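Local coordinates for protein glucose-6-phosphate isomerase (PDB 6OTU) that catalyses the reversible isomerisation of glucose-6-phosphate to fructose-6-phosphate, at residues Y58-V63 against A432-L437; L224-Y229 against K253-E258; A228-N231 against S235-E238; I336-G341 against Q424-N429. All blocks are in the same frame, centred on the assembly; numbering follows the deposited sequence.

Interaction 1 of 4, residues Y58-V63 against A432-L437; sequences YATERV and AQSLAL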
# COMPACT_ATOMS: atom_id res chain seq x y z
N TYR A 58 -14.82 -19.48 3.97
CA TYR A 58 -15.52 -18.25 4.32
C TYR A 58 -16.41 -18.47 5.53
O TYR A 58 -17.39 -17.73 5.71
CB TYR A 58 -16.36 -17.71 3.15
CG TYR A 58 -17.25 -18.75 2.47
CD1 TYR A 58 -16.71 -19.71 1.63
CD2 TYR A 58 -18.64 -18.76 2.67
CE1 TYR A 58 -17.50 -20.66 1.00
CE2 TYR A 58 -19.44 -19.72 2.04
CZ TYR A 58 -18.86 -20.67 1.20
OH TYR A 58 -19.64 -21.62 0.56
N ALA A 59 -16.11 -19.48 6.36
CA ALA A 59 -16.81 -19.62 7.62
C ALA A 59 -16.62 -18.40 8.52
O ALA A 59 -17.43 -18.16 9.42
CB ALA A 59 -16.34 -20.90 8.33
N THR A 60 -15.57 -17.61 8.29
CA THR A 60 -15.33 -16.40 9.07
C THR A 60 -15.91 -15.14 8.41
O THR A 60 -15.56 -14.03 8.81
CB THR A 60 -13.83 -16.23 9.32
OG1 THR A 60 -13.12 -16.37 8.08
CG2 THR A 60 -13.33 -17.29 10.30
N GLU A 61 -16.78 -15.28 7.41
CA GLU A 61 -17.63 -14.20 6.92
C GLU A 61 -18.97 -14.27 7.63
O GLU A 61 -19.42 -15.34 8.04
CB GLU A 61 -17.86 -14.29 5.41
CG GLU A 61 -16.61 -14.28 4.55
CD GLU A 61 -16.14 -12.90 4.20
OE1 GLU A 61 -16.79 -11.92 4.65
OE2 GLU A 61 -15.11 -12.78 3.51
N ARG A 62 -19.61 -13.11 7.79
CA ARG A 62 -20.89 -13.01 8.50
C ARG A 62 -22.04 -13.39 7.55
O ARG A 62 -22.89 -12.58 7.18
CB ARG A 62 -21.09 -11.61 9.07
CG ARG A 62 -20.04 -11.21 10.09
CD ARG A 62 -20.45 -9.97 10.87
NE ARG A 62 -21.46 -10.24 11.88
CZ ARG A 62 -21.97 -9.32 12.69
NH1 ARG A 62 -21.57 -8.06 12.58
NH2 ARG A 62 -22.89 -9.65 13.59
N VAL A 63 -22.04 -14.66 7.16
CA VAL A 63 -23.05 -15.20 6.24
C VAL A 63 -23.53 -16.54 6.77
O VAL A 63 -22.76 -17.30 7.37
CB VAL A 63 -22.51 -15.32 4.80
CG1 VAL A 63 -22.26 -13.94 4.20
CG2 VAL A 63 -21.23 -16.15 4.77
N ALA A 432 -4.83 -18.32 12.70
CA ALA A 432 -5.13 -17.84 14.04
C ALA A 432 -5.74 -16.44 14.01
O ALA A 432 -6.62 -16.12 14.82
CB ALA A 432 -3.88 -17.84 14.91
N GLN A 433 -5.31 -15.60 13.06
CA GLN A 433 -5.75 -14.21 13.02
C GLN A 433 -7.17 -14.09 12.46
O GLN A 433 -7.98 -13.31 12.98
CB GLN A 433 -4.77 -13.37 12.19
CG GLN A 433 -3.44 -13.16 12.88
CD GLN A 433 -3.39 -11.86 13.69
OE1 GLN A 433 -4.33 -11.06 13.67
NE2 GLN A 433 -2.28 -11.64 14.41
N SER A 434 -7.47 -14.84 11.41
CA SER A 434 -8.83 -14.90 10.88
C SER A 434 -9.82 -15.36 11.97
O SER A 434 -10.83 -14.69 12.22
CB SER A 434 -8.85 -15.84 9.67
OG SER A 434 -10.15 -16.23 9.31
N LEU A 435 -9.53 -16.48 12.63
CA LEU A 435 -10.36 -16.91 13.76
C LEU A 435 -10.47 -15.84 14.84
O LEU A 435 -11.56 -15.57 15.35
CB LEU A 435 -9.80 -18.20 14.35
CG LEU A 435 -10.07 -19.42 13.46
CD1 LEU A 435 -9.44 -20.64 14.06
CD2 LEU A 435 -11.56 -19.64 13.29
N ALA A 436 -9.34 -15.22 15.19
CA ALA A 436 -9.36 -14.20 16.24
C ALA A 436 -10.21 -13.00 15.81
O ALA A 436 -11.00 -12.48 16.61
CB ALA A 436 -7.93 -13.77 16.57
N LEU A 437 -10.07 -12.56 14.55
CA LEU A 437 -10.85 -11.43 14.06
C LEU A 437 -12.34 -11.75 14.09
O LEU A 437 -13.16 -10.89 14.41
CB LEU A 437 -10.41 -11.04 12.64
CG LEU A 437 -9.12 -10.21 12.51
CD1 LEU A 437 -8.58 -10.21 11.07
CD2 LEU A 437 -9.31 -8.78 13.02
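Two buried hydroxyls face one another across this contact, Thr60 OG1 lying 3.2 Å from Ser434 OG, and both are anchored on the same third residue. Ser456, at the start of strand 456-461, accepts a hydrogen bond from Thr60 OG1 on its carbonyl oxygen and pairs through its own hydroxyl with Ser434 OG. Thr60 brings OG1 to this place by seating it between its backbone N and carbonyl carbon (chi1 50°), which leaves CG2 beside the backbone N. That methyl comes within 3.5 Å of Ser434 OG and 4.2 Å from Leu435 CD2. The loop carrying Thr60 follows strand 54-57 of the large mixed sheet and folds into a type I beta turn from Tyr58 to Glu61, closed by Glu61 N to Tyr58 O at 3.0 Å. The turn thus docks, through a single residue, on the flank of helix 422-439. A threonine suits the spot because one branch serves the polar cluster and the other the leucine, while the small Ser434 lets the helix come close without leaving its hydroxyl unpaired. Leu435 also packs on Gly524 of the second subunit, which places this flank of the helix beside the dimer interface.

Interaction 2 of 4, residues L224-Y229 against K253-E258; sequences LFRQAY and KSRYLE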
# COMPACT_ATOMS: atom_id res chain seq x y z
N LEU A 224 14.68 9.77 -22.04
CA LEU A 224 15.78 9.78 -21.08
C LEU A 224 16.73 8.61 -21.30
O LEU A 224 17.95 8.75 -21.15
CB LEU A 224 15.25 9.74 -19.65
CG LEU A 224 15.13 11.07 -18.90
CD1 LEU A 224 14.66 10.79 -17.49
CD2 LEU A 224 16.45 11.81 -18.89
N PHE A 225 16.20 7.44 -21.63
CA PHE A 225 17.07 6.28 -21.82
C PHE A 225 17.78 6.35 -23.16
O PHE A 225 18.97 5.99 -23.25
CB PHE A 225 16.27 5.00 -21.67
CG PHE A 225 16.23 4.46 -20.26
CD1 PHE A 225 15.51 5.13 -19.27
CD2 PHE A 225 16.93 3.31 -19.92
CE1 PHE A 225 15.48 4.64 -17.96
CE2 PHE A 225 16.90 2.83 -18.60
CZ PHE A 225 16.17 3.50 -17.62
N ARG A 226 17.08 6.81 -24.21
CA ARG A 226 17.71 6.97 -25.52
C ARG A 226 18.92 7.88 -25.43
O ARG A 226 19.95 7.59 -26.04
CB ARG A 226 16.71 7.53 -26.54
CG ARG A 226 15.55 6.61 -26.87
CD ARG A 226 15.30 6.45 -28.37
NE ARG A 226 14.26 5.44 -28.61
CZ ARG A 226 14.34 4.48 -29.53
NH1 ARG A 226 15.41 4.37 -30.31
NH2 ARG A 226 13.33 3.62 -29.66
N GLN A 227 18.82 8.96 -24.65
CA GLN A 227 19.95 9.88 -24.49
C GLN A 227 21.10 9.22 -23.76
O GLN A 227 22.27 9.46 -24.09
CB GLN A 227 19.50 11.15 -23.76
CG GLN A 227 18.28 11.80 -24.37
CD GLN A 227 18.41 13.29 -24.54
OE1 GLN A 227 17.72 14.06 -23.87
NE2 GLN A 227 19.29 13.70 -25.44
N ALA A 228 20.80 8.38 -22.76
CA ALA A 228 21.86 7.72 -22.02
C ALA A 228 22.65 6.77 -22.91
O ALA A 228 23.88 6.73 -22.84
CB ALA A 228 21.28 7.00 -20.79
N TYR A 229 21.96 6.01 -23.78
CA TYR A 229 22.66 5.17 -24.75
C TYR A 229 23.53 6.01 -25.68
O TYR A 229 24.71 5.70 -25.90
CB TYR A 229 21.66 4.35 -25.58
CG TYR A 229 21.29 3.05 -24.92
CD1 TYR A 229 20.24 3.00 -24.01
CD2 TYR A 229 22.00 1.89 -25.18
CE1 TYR A 229 19.89 1.82 -23.40
CE2 TYR A 229 21.65 0.69 -24.57
CZ TYR A 229 20.60 0.67 -23.68
OH TYR A 229 20.24 -0.49 -23.05
N LYS A 253 8.59 -0.43 -36.58
CA LYS A 253 9.73 -1.34 -36.58
C LYS A 253 11.04 -0.67 -37.00
O LYS A 253 12.11 -1.27 -36.84
CB LYS A 253 9.46 -2.55 -37.47
CG LYS A 253 8.67 -3.64 -36.79
CD LYS A 253 9.57 -4.50 -35.90
CE LYS A 253 9.93 -5.81 -36.59
NZ LYS A 253 8.68 -6.51 -37.03
N SER A 254 10.98 0.55 -37.52
CA SER A 254 12.17 1.32 -37.83
C SER A 254 12.73 2.05 -36.61
O SER A 254 13.85 2.56 -36.66
CB SER A 254 11.88 2.34 -38.95
OG SER A 254 11.48 3.59 -38.41
N ARG A 255 11.97 2.10 -35.52
CA ARG A 255 12.43 2.74 -34.30
C ARG A 255 12.74 1.74 -33.19
O ARG A 255 13.42 2.10 -32.22
CB ARG A 255 11.38 3.77 -33.85
CG ARG A 255 11.72 4.60 -32.61
CD ARG A 255 10.57 5.55 -32.22
NE ARG A 255 10.84 6.21 -30.94
CZ ARG A 255 11.55 7.32 -30.81
NH1 ARG A 255 12.07 7.92 -31.88
NH2 ARG A 255 11.75 7.84 -29.60
N TYR A 256 12.32 0.48 -33.34
CA TYR A 256 12.50 -0.53 -32.31
C TYR A 256 13.10 -1.81 -32.90
O TYR A 256 12.79 -2.20 -34.03
CB TYR A 256 11.18 -0.84 -31.62
CG TYR A 256 10.60 0.38 -30.92
CD1 TYR A 256 11.05 0.75 -29.65
CD2 TYR A 256 9.63 1.16 -31.54
CE1 TYR A 256 10.54 1.86 -29.02
CE2 TYR A 256 9.12 2.27 -30.91
CZ TYR A 256 9.58 2.62 -29.65
OH TYR A 256 9.07 3.73 -29.02
N LEU A 257 13.96 -2.45 -32.11
CA LEU A 257 14.50 -3.75 -32.49
C LEU A 257 13.39 -4.76 -32.77
O LEU A 257 13.49 -5.57 -33.69
CB LEU A 257 15.43 -4.27 -31.38
CG LEU A 257 15.74 -5.77 -31.37
CD1 LEU A 257 16.78 -6.15 -32.43
CD2 LEU A 257 16.17 -6.23 -29.98
N GLU A 258 12.32 -4.71 -31.98
CA GLU A 258 11.15 -5.54 -32.21
C GLU A 258 9.95 -4.79 -31.65
O GLU A 258 10.09 -3.90 -30.81
CB GLU A 258 11.29 -6.93 -31.56
CG GLU A 258 10.18 -7.95 -31.88
CD GLU A 258 9.93 -8.14 -33.37
OE1 GLU A 258 9.27 -7.29 -33.99
OE2 GLU A 258 10.39 -9.16 -33.93
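The guanidinium of Arg226 carries the guanidinium of Arg255 over one face, with Arg255 CZ 3.8 Å above its plane and displaced toward the rim, while Tyr256 CE1 lies at its edge, 3.4 Å from Arg226 NH2. The two arginine groups are offset, and their planes are 41° apart, so they do not stack in parallel; the tyrosine hydroxyl sits at the edge of the Arg255 group, and Arg255 CG covers part of one face of the Tyr256 ring.

Arg226 NH2 also donates to Arg255 O, at 3.0 Å and 156°, with the oxygen close to the guanidinium plane but the donor raised above the carbonyl plane. A bend at chi2 (-132°) directs the long side chain from the helix to this carbonyl, whereas Arg255, extended from CG to NE, passes across it at a slant. Arg226 NE and Arg255 NH2, only 3.6 Å apart, are tolerated probably because Glu222 supplies negative charge: it forms a salt bridge with Arg226 NH2, a long, weak ion pair with Arg255 NE and a weak hydrogen bond with Tyr256 OH.

Arg226 further makes a cation-pi contact with Phe240. The contact therefore ties helix 216-231 to the loop joining strands 240-245 and 258-262, the last two strands at one side of the parallel five-stranded sheet, with Tyr256 packed on Phe240 and Ala242.

Interaction 3 of 4, residues A228-N231 against S235-E238; sequences AYQN and SIAE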
# COMPACT_ATOMS: atom_id res chain seq x y z
N ALA A 228 20.80 8.38 -22.76
CA ALA A 228 21.86 7.72 -22.02
C ALA A 228 22.65 6.77 -22.91
O ALA A 228 23.88 6.73 -22.84
CB ALA A 228 21.28 7.00 -20.79
N TYR A 229 21.96 6.01 -23.78
CA TYR A 229 22.66 5.17 -24.75
C TYR A 229 23.53 6.01 -25.68
O TYR A 229 24.71 5.70 -25.90
CB TYR A 229 21.66 4.35 -25.58
CG TYR A 229 21.29 3.05 -24.92
CD1 TYR A 229 20.24 3.00 -24.01
CD2 TYR A 229 22.00 1.89 -25.18
CE1 TYR A 229 19.89 1.82 -23.40
CE2 TYR A 229 21.65 0.69 -24.57
CZ TYR A 229 20.60 0.67 -23.68
OH TYR A 229 20.24 -0.49 -23.05
N GLN A 230 22.96 7.09 -26.21
CA GLN A 230 23.71 7.95 -27.12
C GLN A 230 24.89 8.61 -26.43
O GLN A 230 25.94 8.78 -27.05
CB GLN A 230 22.77 8.99 -27.72
CG GLN A 230 23.40 9.83 -28.81
CD GLN A 230 23.25 11.31 -28.56
OE1 GLN A 230 22.14 11.84 -28.51
NE2 GLN A 230 24.38 11.99 -28.38
N ASN A 231 24.75 8.97 -25.15
CA ASN A 231 25.88 9.53 -24.41
C ASN A 231 26.99 8.51 -24.22
O ASN A 231 28.17 8.83 -24.38
CB ASN A 231 25.41 10.06 -23.05
CG ASN A 231 24.44 11.22 -23.18
OD1 ASN A 231 24.31 11.82 -24.25
ND2 ASN A 231 23.75 11.53 -22.09
N SER A 235 24.87 1.96 -30.13
CA SER A 235 23.76 1.87 -31.07
C SER A 235 22.47 1.73 -30.29
O SER A 235 22.34 0.85 -29.43
CB SER A 235 23.95 0.69 -32.02
OG SER A 235 25.20 0.78 -32.69
N ILE A 236 21.52 2.59 -30.58
CA ILE A 236 20.35 2.77 -29.73
C ILE A 236 19.22 1.82 -30.09
O ILE A 236 18.71 1.09 -29.24
CB ILE A 236 19.90 4.25 -29.79
CG1 ILE A 236 21.00 5.17 -29.24
CG2 ILE A 236 18.58 4.44 -29.06
CD1 ILE A 236 20.88 6.63 -29.67
N ALA A 237 18.81 1.79 -31.36
CA ALA A 237 17.66 0.98 -31.75
C ALA A 237 17.86 -0.50 -31.42
O ALA A 237 16.88 -1.21 -31.17
CB ALA A 237 17.38 1.15 -33.24
N GLU A 238 19.11 -0.97 -31.40
CA GLU A 238 19.39 -2.38 -31.12
C GLU A 238 18.93 -2.81 -29.72
O GLU A 238 18.82 -4.01 -29.45
CB GLU A 238 20.89 -2.67 -31.29
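Tyr229 and Gln230 receive the side chain of Ile236 through their CB atoms, and this apolar contact is the substance of the interaction. Ile236 CG1 lies 3.8 Å from Tyr229 CB, and its terminal CD1 goes further, to 3.6 Å from Gln230 CB and 4.0 Å from Gln230 CA. The isoleucine achieves this by placing CG1 beside its backbone N, anti to the carbonyl carbon (chi1 -63°), which swings the longer branch toward the helix. Gln230 turns its CG anti to its own N (chi1 -173°) and then bends, so that its aliphatic root meets the methyl obliquely while the amide is carried off elsewhere.

Polar groups play little part between the segments. Ser235 O stands obliquely to the Tyr229 ring, 4.4 Å from Tyr229 CD2. The ring itself is engaged by other residues: it meets His239, stands edge-to-face with Phe240 and reaches Thr204 O through a weak hydrogen bond of its hydroxyl.

The backbones come as close as 6.0 Å between the CA atoms of Tyr229 and Ile236, because the chain has just left helix 216-231 and doubles back over its last turn before a short 3-10 segment leads into strand 240-245. This is the return limb of a beta-alpha-beta crossover, from strand 204-209 through the helix to the adjacent parallel strand.

Carbon-on-carbon contact of this sort has no directional bond to fix it, so the fit rests on the shape of the branched isoleucine and on laying its CG1-CD1 branch against the helix end.

Interaction 4 of 4, residues I336-G341 against Q424-N429; sequences IPYSTG and QKLFAN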
# COMPACT_ATOMS: atom_id res chain seq x y z
N ILE A 336 -4.62 -9.42 2.23
CA ILE A 336 -3.48 -9.72 3.11
C ILE A 336 -2.77 -10.99 2.66
O ILE A 336 -3.12 -12.08 3.11
CB ILE A 336 -3.93 -9.85 4.57
CG1 ILE A 336 -4.69 -8.60 5.04
CG2 ILE A 336 -2.74 -10.15 5.48
CD1 ILE A 336 -3.86 -7.30 5.02
N PRO A 337 -1.78 -10.91 1.77
CA PRO A 337 -1.06 -12.13 1.35
C PRO A 337 0.02 -12.54 2.35
O PRO A 337 0.87 -11.74 2.75
CB PRO A 337 -0.46 -11.75 -0.02
CG PRO A 337 -0.94 -10.26 -0.30
CD PRO A 337 -1.36 -9.70 1.03
N TYR A 338 -0.03 -13.80 2.79
CA TYR A 338 1.02 -14.37 3.64
C TYR A 338 2.08 -14.99 2.73
O TYR A 338 2.26 -16.21 2.66
CB TYR A 338 0.46 -15.38 4.64
CG TYR A 338 -0.11 -14.71 5.89
CD1 TYR A 338 -1.18 -13.84 5.79
CD2 TYR A 338 0.45 -14.93 7.15
CE1 TYR A 338 -1.70 -13.21 6.89
CE2 TYR A 338 -0.06 -14.29 8.28
CZ TYR A 338 -1.14 -13.43 8.15
OH TYR A 338 -1.69 -12.76 9.23
N SER A 339 2.76 -14.11 2.00
CA SER A 339 3.53 -14.50 0.82
C SER A 339 4.46 -13.39 0.37
O SER A 339 4.00 -12.38 -0.16
CB SER A 339 2.59 -14.88 -0.33
OG SER A 339 3.32 -15.40 -1.43
N THR A 340 5.77 -13.59 0.57
CA THR A 340 6.74 -12.59 0.13
C THR A 340 6.64 -12.37 -1.38
O THR A 340 6.68 -11.22 -1.85
CB THR A 340 8.16 -13.02 0.55
OG1 THR A 340 8.29 -12.95 1.98
CG2 THR A 340 9.23 -12.14 -0.08
N GLY A 341 6.43 -13.44 -2.14
CA GLY A 341 6.29 -13.32 -3.58
C GLY A 341 5.15 -12.42 -4.01
O GLY A 341 5.22 -11.78 -5.06
N GLN A 424 5.12 -23.48 8.08
CA GLN A 424 3.98 -23.83 8.92
C GLN A 424 3.61 -22.69 9.86
O GLN A 424 2.43 -22.33 9.98
CB GLN A 424 4.26 -25.12 9.70
CG GLN A 424 4.54 -26.31 8.80
CD GLN A 424 5.04 -27.54 9.56
OE1 GLN A 424 5.88 -27.45 10.46
NE2 GLN A 424 4.51 -28.70 9.19
N LYS A 425 4.59 -22.10 10.54
CA LYS A 425 4.29 -20.96 11.40
C LYS A 425 3.61 -19.83 10.62
O LYS A 425 2.66 -19.22 11.10
CB LYS A 425 5.58 -20.46 12.06
CG LYS A 425 6.23 -21.47 13.01
CD LYS A 425 7.50 -20.88 13.60
CE LYS A 425 8.13 -21.80 14.62
NZ LYS A 425 8.80 -22.95 13.96
N LEU A 426 4.07 -19.58 9.38
CA LEU A 426 3.44 -18.58 8.52
C LEU A 426 1.95 -18.87 8.30
O LEU A 426 1.10 -18.00 8.50
CB LEU A 426 4.18 -18.52 7.19
CG LEU A 426 3.64 -17.52 6.19
CD1 LEU A 426 3.89 -16.11 6.71
CD2 LEU A 426 4.29 -17.74 4.82
N PHE A 427 1.62 -20.10 7.88
CA PHE A 427 0.22 -20.42 7.62
C PHE A 427 -0.61 -20.37 8.90
O PHE A 427 -1.74 -19.85 8.91
CB PHE A 427 0.09 -21.79 6.97
CG PHE A 427 -1.27 -22.05 6.43
CD1 PHE A 427 -1.80 -21.23 5.44
CD2 PHE A 427 -2.04 -23.10 6.91
CE1 PHE A 427 -3.07 -21.46 4.94
CE2 PHE A 427 -3.30 -23.32 6.41
CZ PHE A 427 -3.81 -22.49 5.43
N ALA A 428 -0.07 -20.92 10.00
CA ALA A 428 -0.79 -20.99 11.26
C ALA A 428 -1.14 -19.60 11.78
O ALA A 428 -2.23 -19.39 12.33
CB ALA A 428 0.05 -21.73 12.30
N ASN A 429 -0.22 -18.65 11.63
CA ASN A 429 -0.50 -17.26 12.00
C ASN A 429 -1.70 -16.71 11.24
O ASN A 429 -2.56 -16.05 11.83
CB ASN A 429 0.74 -16.40 11.73
CG ASN A 429 1.62 -16.22 12.97
OD1 ASN A 429 1.49 -15.24 13.72
ND2 ASN A 429 2.57 -17.13 13.15
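Tyr338 and Leu426 make the apolar part of this buried contact. Leu426 CD1 lies 3.7 Å from Tyr338 CD2, while its other methyl, CD2, comes 3.3 Å from Tyr338 O. Leu426 swings CG to the side away from its own N (chi1 -180°), sending its fork from the flank of helix 422-439 toward the tyrosine's root and carbonyl. Leu426 O lies obliquely to the ring, 3.4 Å from Tyr338 CD2. One turn further along, Asn429 CB approaches Tyr338 CE2 at 4.1 Å, also obliquely. Tyr338 centres an inverse gamma turn after strand 332-337, and its ring also touches Leu430 and Gln433 of the same helix.

The polar bonds lie within the helix or go to Gln385. Asn429 ND2 donates to Lys425 O at 2.9 Å and 171°, and Asn429 N reaches the same oxygen from the opposite face of the carbonyl plane. The ND2 bond, with Gln385 NE2 on OD1, fixes the amide's rotation; its plane is 27° from that of the Tyr338 ring.

Tyr338 OH bonds to Gln385 OE1. A tyrosine and an asparagine thus hold both ends of one amide and fix which way round it lies. Gln385 adjoins His386, assigned to the active site and about 7 Å from the Asn429 side chain; Tyr338 and Asn429 would be consistent with second-shell residues positioning Gln385 beside it.

How the interactions relate
Along the chain, interaction 1 spans the longest loop, from residue 58 to 437, and the other three fall within it; interactions 2 and 3 start from helix 216-231, and interaction 4 follows them. The contacts form two groups. Interactions 2 and 3 have centres about 6 Å apart, share Ala228 and Tyr229, and touch where Arg226 NH1 meets Ile236 CG2 at 3.4 Å. Interactions 1 and 4, with centres about 16 Å apart, use two nearby stretches of helix 422-439. Centres of interactions 1 and 2 are about 52 Å apart, on opposite sides of the chain's centre, one beside the mixed sheet, the other beside the parallel sheet. Interactions 1, 2 and 4 also touch the second subunit, so both groups border the dimer interface.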